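Local structure of MOBA relate protein (Mycobacterium sp., 2WAW) at residues L2-G14 with A41-G54. The protein is of unknown function but carries a MobA-like nucleotidyltransferase domain, so it probably transfers a nucleotidyl group to an as yet unidentified acceptor. Residues are numbered along the deposited sequence; the frame is centred on the assembly and turned at random.
Sequences LRSRVTGVVLAAG and ARRCPFDQLIVTLG
Asp47 OD2 is gripped by two residues: the backbone N of Arg5 reaches it at 2.8 Å from above the carboxylate plane, in a bent bond, and the Arg3 guanidinium lays one face over it, its NE 3.2 Å away. With the two planes only 13° apart and no N-H aimed at the oxygen, this salt bridge rests on charge alone. Asp47 OD1 receives the backbone N of Ser4 on its syn side at 2.9 Å, nearly straight at 170°. Ser4 OG, held between backbone N and carbonyl carbon (chi1 67°), bonds to Pro45 O and accepts from Val6 N, closing an ST turn. The Phe46 ring then covers Gly8, whose CA stands 3.5 Å above the ring centre in a CH-pi contact, with Cys44 CB on the opposite face. Thr7 OG1 donates a hydrogen bond to Gln48 OE1 at 2.7 Å, in the amide carbonyl plane and on a lone pair of that oxygen. Farther along, Thr52 OG1 takes Ala12 N at 3.1 Å and also bonds to Ser84 OG. Between these ends, backbone bonds linking Gly8 and Val10 to Gln48, Ile50 and Thr52 pair strands 6-12 and 48-53 in parallel. Helix 33-42, between the two strands in sequence, packs on Val10 and Val51, a beta-alpha-beta crossover as expected of a Rossmann-like GT-A fold.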
loop_
_atom_site.group_PDB
_atom_site.type_symbol
_atom_site.label_atom_id
_atom_site.label_comp_id
_atom_site.label_asym_id
_atom_site.label_seq_id
_atom_site.Cartn_x
_atom_site.Cartn_y
_atom_site.Cartn_z
ATOM N N LEU A 2 6.522 9.351 21.163
ATOM C CA LEU A 2 5.120 8.889 20.957
ATOM C C LEU A 2 5.039 7.819 19.855
ATOM O O LEU A 2 4.809 8.125 18.681
ATOM C CB LEU A 2 4.203 10.082 20.636
ATOM C CG LEU A 2 2.841 10.234 21.335
ATOM C CD1 LEU A 2 1.936 9.001 21.184
ATOM C CD2 LEU A 2 3.013 10.595 22.808
ATOM N N ARG A 3 5.240 6.565 20.253
ATOM C CA ARG A 3 5.068 5.412 19.372
ATOM C C ARG A 3 3.649 5.360 18.825
ATOM O O ARG A 3 2.694 5.644 19.550
ATOM C CB ARG A 3 5.269 4.117 20.146
ATOM C CG ARG A 3 6.602 3.915 20.788
ATOM C CD ARG A 3 6.985 2.469 20.589
ATOM N NE ARG A 3 7.552 2.282 19.254
ATOM C CZ ARG A 3 8.014 1.132 18.785
ATOM N NH1 ARG A 3 8.530 1.077 17.562
ATOM N NH2 ARG A 3 7.968 0.039 19.540
ATOM N N SER A 4 3.504 4.966 17.561
ATOM C CA SER A 4 2.167 4.734 16.999
ATOM C C SER A 4 1.711 3.297 17.223
ATOM O O SER A 4 0.515 3.029 17.216
ATOM C CB SER A 4 2.129 5.045 15.497
ATOM O OG SER A 4 2.920 4.121 14.781
ATOM N N ARG A 5 2.676 2.382 17.388
ATOM C CA ARG A 5 2.413 0.929 17.382
ATOM C C ARG A 5 1.744 0.478 16.071
ATOM O O ARG A 5 0.900 -0.424 16.040
ATOM C CB ARG A 5 1.633 0.494 18.614
ATOM C CG ARG A 5 2.313 0.927 19.891
ATOM C CD ARG A 5 1.721 0.325 21.137
ATOM N NE ARG A 5 2.567 0.676 22.277
ATOM C CZ ARG A 5 2.235 0.529 23.557
ATOM N NH1 ARG A 5 1.051 0.033 23.900
ATOM N NH2 ARG A 5 3.098 0.893 24.496
ATOM N N VAL A 6 2.144 1.129 14.988
ATOM C CA VAL A 6 1.654 0.784 13.649
ATOM C C VAL A 6 2.842 0.577 12.687
ATOM O O VAL A 6 3.763 1.396 12.632
ATOM C CB VAL A 6 0.682 1.871 13.074
ATOM C CG1 VAL A 6 0.214 1.450 11.687
ATOM C CG2 VAL A 6 -0.522 2.060 13.986
ATOM N N THR A 7 2.771 -0.502 11.905
ATOM C CA THR A 7 3.703 -0.728 10.802
ATOM C C THR A 7 2.991 -0.442 9.494
ATOM O O THR A 7 1.895 -0.945 9.277
ATOM C CB THR A 7 4.215 -2.178 10.808
ATOM O OG1 THR A 7 5.100 -2.346 11.922
ATOM C CG2 THR A 7 4.981 -2.483 9.518
ATOM N N GLY A 8 3.603 0.376 8.646
ATOM C CA GLY A 8 3.101 0.580 7.284
ATOM C C GLY A 8 3.687 -0.454 6.348
ATOM O O GLY A 8 4.849 -0.815 6.477
ATOM N N VAL A 9 2.880 -0.933 5.397
ATOM C CA VAL A 9 3.335 -1.924 4.433
ATOM C C VAL A 9 2.912 -1.416 3.052
ATOM O O VAL A 9 1.721 -1.306 2.761
ATOM C CB VAL A 9 2.692 -3.325 4.680
ATOM C CG1 VAL A 9 3.163 -4.357 3.603
ATOM C CG2 VAL A 9 2.990 -3.850 6.111
ATOM N N VAL A 10 3.895 -1.092 2.226
ATOM C CA VAL A 10 3.651 -0.664 0.861
ATOM C C VAL A 10 3.908 -1.862 -0.045
ATOM O O VAL A 10 5.057 -2.340 -0.157
ATOM C CB VAL A 10 4.573 0.498 0.478
ATOM C CG1 VAL A 10 4.392 0.873 -0.998
ATOM C CG2 VAL A 10 4.298 1.719 1.331
ATOM N N LEU A 11 2.841 -2.351 -0.670
ATOM C CA LEU A 11 2.936 -3.517 -1.571
ATOM C C LEU A 11 3.323 -3.028 -2.955
ATOM O O LEU A 11 2.549 -2.313 -3.615
ATOM C CB LEU A 11 1.609 -4.295 -1.597
ATOM C CG LEU A 11 1.158 -4.781 -0.215
ATOM C CD1 LEU A 11 -0.288 -5.291 -0.314
ATOM C CD2 LEU A 11 2.050 -5.916 0.291
ATOM N N ALA A 12 4.546 -3.364 -3.363
ATOM C CA ALA A 12 5.112 -2.833 -4.612
ATOM C C ALA A 12 5.784 -3.905 -5.461
ATOM O O ALA A 12 6.718 -3.618 -6.212
ATOM C CB ALA A 12 6.075 -1.675 -4.316
ATOM N N ALA A 13 5.275 -5.125 -5.331
ATOM C CA ALA A 13 5.792 -6.291 -6.055
ATOM C C ALA A 13 4.847 -6.655 -7.208
ATOM O O ALA A 13 3.643 -6.870 -7.011
ATOM C CB ALA A 13 5.957 -7.472 -5.091
ATOM N N GLY A 14 5.396 -6.711 -8.415
ATOM C CA GLY A 14 4.630 -7.136 -9.588
ATOM C C GLY A 14 3.547 -6.195 -10.076
ATOM O O GLY A 14 3.682 -4.969 -9.961
ATOM N N ALA A 41 4.430 7.933 2.398
ATOM C CA ALA A 41 4.400 6.897 3.444
ATOM C C ALA A 41 5.343 7.253 4.599
ATOM O O ALA A 41 5.052 6.965 5.771
ATOM C CB ALA A 41 4.728 5.522 2.861
ATOM N N ARG A 42 6.479 7.871 4.274
ATOM C CA ARG A 42 7.444 8.252 5.316
ATOM C C ARG A 42 6.888 9.321 6.259
ATOM O O ARG A 42 7.301 9.413 7.427
ATOM C CB ARG A 42 8.750 8.733 4.675
ATOM C CG ARG A 42 9.571 7.610 4.042
ATOM C CD ARG A 42 10.783 8.251 3.375
ATOM N NE ARG A 42 11.635 7.329 2.632
ATOM C CZ ARG A 42 12.708 6.727 3.144
ATOM N NH1 ARG A 42 13.067 6.913 4.410
ATOM N NH2 ARG A 42 13.431 5.930 2.378
ATOM N N ARG A 43 5.952 10.128 5.755
ATOM C CA ARG A 43 5.325 11.176 6.553
ATOM C C ARG A 43 4.134 10.716 7.404
ATOM O O ARG A 43 3.569 11.532 8.168
ATOM C CB ARG A 43 4.902 12.330 5.656
ATOM C CG ARG A 43 6.050 12.974 4.902
ATOM C CD ARG A 43 5.599 14.205 4.112
ATOM N NE ARG A 43 4.425 13.973 3.266
ATOM C CZ ARG A 43 4.452 13.832 1.941
ATOM N NH1 ARG A 43 5.599 13.886 1.274
ATOM N NH2 ARG A 43 3.321 13.634 1.277
ATOM N N CYS A 44 3.744 9.446 7.258
ATOM C CA CYS A 44 2.653 8.854 8.043
ATOM C C CYS A 44 3.158 8.485 9.435
ATOM O O CYS A 44 4.363 8.329 9.617
ATOM C CB CYS A 44 2.120 7.595 7.371
ATOM S SG CYS A 44 1.328 7.947 5.780
ATOM N N PRO A 45 2.228 8.305 10.392
ATOM C CA PRO A 45 2.610 7.948 11.758
ATOM C C PRO A 45 2.875 6.443 11.899
ATOM O O PRO A 45 2.134 5.725 12.594
ATOM C CB PRO A 45 1.415 8.404 12.602
ATOM C CG PRO A 45 0.245 8.536 11.652
ATOM C CD PRO A 45 0.763 8.453 10.233
ATOM N N PHE A 46 3.899 5.962 11.204
ATOM C CA PHE A 46 4.326 4.580 11.344
ATOM C C PHE A 46 5.586 4.513 12.178
ATOM O O PHE A 46 6.438 5.405 12.098
ATOM C CB PHE A 46 4.677 3.965 9.982
ATOM C CG PHE A 46 3.550 3.995 8.965
ATOM C CD1 PHE A 46 2.234 3.689 9.336
ATOM C CD2 PHE A 46 3.815 4.304 7.627
ATOM C CE1 PHE A 46 1.199 3.683 8.384
ATOM C CE2 PHE A 46 2.800 4.310 6.659
ATOM C CZ PHE A 46 1.473 3.993 7.030
ATOM N N ASP A 47 5.733 3.424 12.925
ATOM C CA ASP A 47 6.980 3.128 13.628
ATOM C C ASP A 47 7.956 2.363 12.741
ATOM O O ASP A 47 9.173 2.347 12.995
ATOM C CB ASP A 47 6.710 2.264 14.854
ATOM C CG ASP A 47 5.917 2.981 15.938
ATOM O OD1 ASP A 47 5.792 4.223 15.914
ATOM O OD2 ASP A 47 5.428 2.262 16.832
ATOM N N GLN A 48 7.418 1.712 11.710
ATOM C CA GLN A 48 8.187 0.873 10.813
ATOM C C GLN A 48 7.522 0.984 9.452
ATOM O O GLN A 48 6.293 1.056 9.384
ATOM C CB GLN A 48 8.139 -0.585 11.295
ATOM C CG GLN A 48 8.722 -1.609 10.315
ATOM C CD GLN A 48 8.545 -3.033 10.773
ATOM O OE1 GLN A 48 7.546 -3.382 11.430
ATOM N NE2 GLN A 48 9.490 -3.882 10.397
ATOM N N LEU A 49 8.317 0.967 8.400
ATOM C CA LEU A 49 7.803 0.936 7.059
ATOM C C LEU A 49 8.469 -0.149 6.229
ATOM O O LEU A 49 9.610 -0.118 6.028
ATOM C CB LEU A 49 7.966 2.296 6.390
ATOM C CG LEU A 49 7.458 2.522 4.975
ATOM C CD1 LEU A 49 5.991 2.207 4.876
ATOM C CD2 LEU A 49 7.696 3.957 4.599
ATOM N N ILE A 50 7.654 -1.067 5.741
ATOM C CA ILE A 50 8.071 -2.187 4.916
ATOM C C ILE A 50 7.630 -1.969 3.466
ATOM O O ILE A 50 6.562 -1.542 3.224
ATOM C CB ILE A 50 7.402 -3.489 5.373
ATOM C CG1 ILE A 50 7.862 -3.882 6.778
ATOM C CG2 ILE A 50 7.622 -4.603 4.378
ATOM C CD1 ILE A 50 7.085 -4.959 7.355
ATOM N N VAL A 51 8.525 -2.222 2.550
ATOM C CA VAL A 51 8.183 -2.162 1.127
ATOM C C VAL A 51 8.507 -3.501 0.497
ATOM O O VAL A 51 9.611 -4.041 0.688
ATOM C CB VAL A 51 8.988 -1.068 0.395
ATOM C CG1 VAL A 51 8.468 -0.866 -1.060
ATOM C CG2 VAL A 51 8.976 0.231 1.192
ATOM N N THR A 52 7.538 -4.056 -0.243
ATOM C CA THR A 52 7.795 -5.317 -0.950
ATOM C C THR A 52 8.111 -5.034 -2.405
ATOM O O THR A 52 7.544 -4.120 -3.022
ATOM C CB THR A 52 6.606 -6.313 -0.874
ATOM O OG1 THR A 52 5.499 -5.765 -1.600
ATOM C CG2 THR A 52 6.161 -6.556 0.586
ATOM N N LEU A 53 9.029 -5.828 -2.941
ATOM C CA LEU A 53 9.436 -5.695 -4.328
ATOM C C LEU A 53 9.533 -7.074 -4.930
ATOM O O LEU A 53 9.831 -8.048 -4.230
ATOM C CB LEU A 53 10.791 -4.988 -4.414
ATOM C CG LEU A 53 10.880 -3.561 -3.877
ATOM C CD1 LEU A 53 12.315 -3.076 -3.926
ATOM C CD2 LEU A 53 10.019 -2.693 -4.707
ATOM N N GLY A 54 9.299 -7.158 -6.234
ATOM C CA GLY A 54 9.337 -8.444 -6.917
ATOM C C GLY A 54 10.494 -8.560 -7.896
ATOM O O GLY A 54 11.629 -8.178 -7.585
HETATM O O HOH W 1 8.916 -0.422 14.992
HETATM O O HOH W 2 9.067 -4.358 -7.372
#